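Local coordinates for uncharacterized protein AF_1796 (Archaeoglobus fulgidus, PDB 1VIM) that is of unknown function but probably binds a carbohydrate derivative and may act as an isomerase, at residues Asn107-Ala112 and Ser117-Val122. Residues are numbered along the deposited sequence; the frame is centred on the assembly and turned at random. Where two conformers were deposited one is given.
Sequences NISKKA and SKLVAV
Ala112 and Ser117 bring the two backbones together where helix 103-115 gives way to strand 118-123, their CA atoms 5.4 Å apart. Ser117 N donates a weak, bent hydrogen bond to Ala112 O (3.0 Å, 132° at the hydrogen), tying the start of the returning chain to the last turn of the helix. Further along, the backbones diverge, and Ser109 and Leu119 are matched in register with CA atoms 7.3 Å apart, a separation bridged by the Leu119 side chain, which points at the helix.

Leu119 reaches over to the helix with both methyl groups. CD1 lies 3.8 Å from Ser109 OG, and CD2 comes to 3.9 Å from Ser109 CB, so the forked end of the leucine rests against the short serine side chain. The hydroxyl is not left bare in this apolar setting: with OG turned back beside its own backbone N (chi1 -63°), it bonds to the carbonyl of Val105 one turn earlier, which satisfies the hydroxyl on the buried face of the helix. At the other end, Ala112 CB and Ser117 CB are 4.2 Å apart, and Ser117 CB also packs on Ala112 O at 3.5 Å. The Ser117 side chain adopts two conformations, so the bonds its hydroxyl makes to the carbonyls of Lys118 and, more weakly, Asp91 are uncertain.

This is the helix-to-strand return of a right-handed beta-alpha-beta crossover in the SIS domain, whose parallel sheet places strand 118-123 between strands 92-96 and 136-139. Leu93 of strand 92-96 touches Ser109, Ala112 and Leu119, while helix 129-133 adds Leu130 against Ser109 and Met133 against Leu119. Helix 34-46 packs on Val120, and Leu195 of a second subunit reaches Ala112.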
loop_
_atom_site.group_PDB
_atom_site.type_symbol
_atom_site.label_atom_id
_atom_site.label_comp_id
_atom_site.label_asym_id
_atom_site.label_seq_id
_atom_site.Cartn_x
_atom_site.Cartn_y
_atom_site.Cartn_z
ATOM N N ASN A 107 4.794 16.312 -11.024
ATOM C CA ASN A 107 3.474 16.948 -10.968
ATOM C C ASN A 107 3.052 17.252 -9.522
ATOM O O ASN A 107 2.546 18.351 -9.227
ATOM C CB ASN A 107 2.425 16.080 -11.671
ATOM C CG ASN A 107 2.619 16.034 -13.176
ATOM O OD1 ASN A 107 3.361 16.841 -13.749
ATOM N ND2 ASN A 107 1.925 15.093 -13.824
ATOM N N ILE A 108 3.258 16.290 -8.624
ATOM C CA ILE A 108 2.924 16.480 -7.212
ATOM C C ILE A 108 3.785 17.589 -6.614
ATOM O O ILE A 108 3.275 18.429 -5.854
ATOM C CB ILE A 108 3.168 15.169 -6.434
ATOM C CG1 ILE A 108 2.095 14.125 -6.770
ATOM C CG2 ILE A 108 3.280 15.415 -4.931
ATOM C CD1 ILE A 108 0.713 14.388 -6.244
ATOM N N SER A 109 5.069 17.629 -6.980
ATOM C CA SER A 109 5.974 18.621 -6.412
ATOM C C SER A 109 5.617 20.008 -6.894
ATOM O O SER A 109 5.693 20.956 -6.111
ATOM C CB SER A 109 7.428 18.301 -6.757
ATOM O OG SER A 109 7.796 17.065 -6.192
ATOM N N LYS A 110 5.190 20.141 -8.152
ATOM C CA LYS A 110 4.710 21.442 -8.634
ATOM C C LYS A 110 3.484 21.902 -7.838
ATOM O O LYS A 110 3.390 23.079 -7.449
ATOM C CB LYS A 110 4.388 21.374 -10.131
ATOM C CG LYS A 110 3.918 22.727 -10.771
ATOM C CD LYS A 110 4.919 23.873 -10.579
ATOM C CE LYS A 110 4.576 25.084 -11.493
ATOM N NZ LYS A 110 3.296 25.735 -11.124
ATOM N N LYS A 111 2.548 21.003 -7.573
ATOM C CA LYS A 111 1.380 21.374 -6.780
ATOM C C LYS A 111 1.789 21.798 -5.367
ATOM O O LYS A 111 1.291 22.797 -4.842
ATOM C CB LYS A 111 0.348 20.245 -6.715
ATOM C CG LYS A 111 -0.884 20.532 -5.871
ATOM C CD LYS A 111 -1.857 21.490 -6.542
ATOM C CE LYS A 111 -3.180 21.508 -5.796
ATOM N NZ LYS A 111 -3.599 20.107 -5.480
ATOM N N ALA A 112 2.715 21.065 -4.755
ATOM C CA ALA A 112 3.224 21.438 -3.444
ATOM C C ALA A 112 3.902 22.813 -3.435
ATOM O O ALA A 112 3.676 23.611 -2.505
ATOM C CB ALA A 112 4.185 20.357 -2.947
ATOM N N SER A 117 4.729 24.916 0.016
ATOM C CA SER A 117 5.671 24.031 0.673
ATOM C C SER A 117 7.071 24.199 0.111
ATOM O O SER A 117 7.243 24.514 -1.071
ATOM C CB SER A 117 5.192 22.583 0.481
ATOM O OG SER A 117 6.108 21.592 0.986
ATOM N N LYS A 118 8.073 23.934 0.938
ATOM C CA LYS A 118 9.435 23.817 0.433
ATOM C C LYS A 118 9.656 22.412 -0.147
ATOM O O LYS A 118 8.880 21.483 0.134
ATOM C CB LYS A 118 10.455 24.147 1.532
ATOM C CG LYS A 118 10.400 25.656 1.906
ATOM C CD LYS A 118 11.428 26.033 2.915
ATOM C CE LYS A 118 11.268 27.494 3.299
ATOM N NZ LYS A 118 12.395 27.876 4.208
ATOM N N LEU A 119 10.718 22.256 -0.936
ATOM C CA LEU A 119 10.982 21.012 -1.643
ATOM C C LEU A 119 12.463 20.682 -1.591
ATOM O O LEU A 119 13.311 21.535 -1.895
ATOM C CB LEU A 119 10.522 21.136 -3.104
ATOM C CG LEU A 119 10.859 19.996 -4.074
ATOM C CD1 LEU A 119 10.134 18.682 -3.694
ATOM C CD2 LEU A 119 10.510 20.383 -5.534
ATOM N N VAL A 120 12.762 19.464 -1.158
ATOM C CA VAL A 120 14.078 18.878 -1.280
ATOM C C VAL A 120 14.004 17.837 -2.367
ATOM O O VAL A 120 13.174 16.920 -2.294
ATOM C CB VAL A 120 14.551 18.205 0.021
ATOM C CG1 VAL A 120 15.901 17.542 -0.176
ATOM C CG2 VAL A 120 14.564 19.191 1.179
ATOM N N ALA A 121 14.883 17.951 -3.365
ATOM C CA ALA A 121 14.956 16.956 -4.430
ATOM C C ALA A 121 16.144 16.061 -4.179
ATOM O O ALA A 121 17.262 16.541 -4.110
ATOM C CB ALA A 121 15.053 17.636 -5.807
ATOM N N VAL A 122 15.899 14.756 -4.048
ATOM C CA VAL A 122 16.961 13.754 -3.971
ATOM C C VAL A 122 17.008 13.109 -5.348
ATOM O O VAL A 122 16.109 12.344 -5.715
ATOM C CB VAL A 122 16.708 12.702 -2.876
ATOM C CG1 VAL A 122 17.836 11.684 -2.857
ATOM C CG2 VAL A 122 16.533 13.367 -1.514
#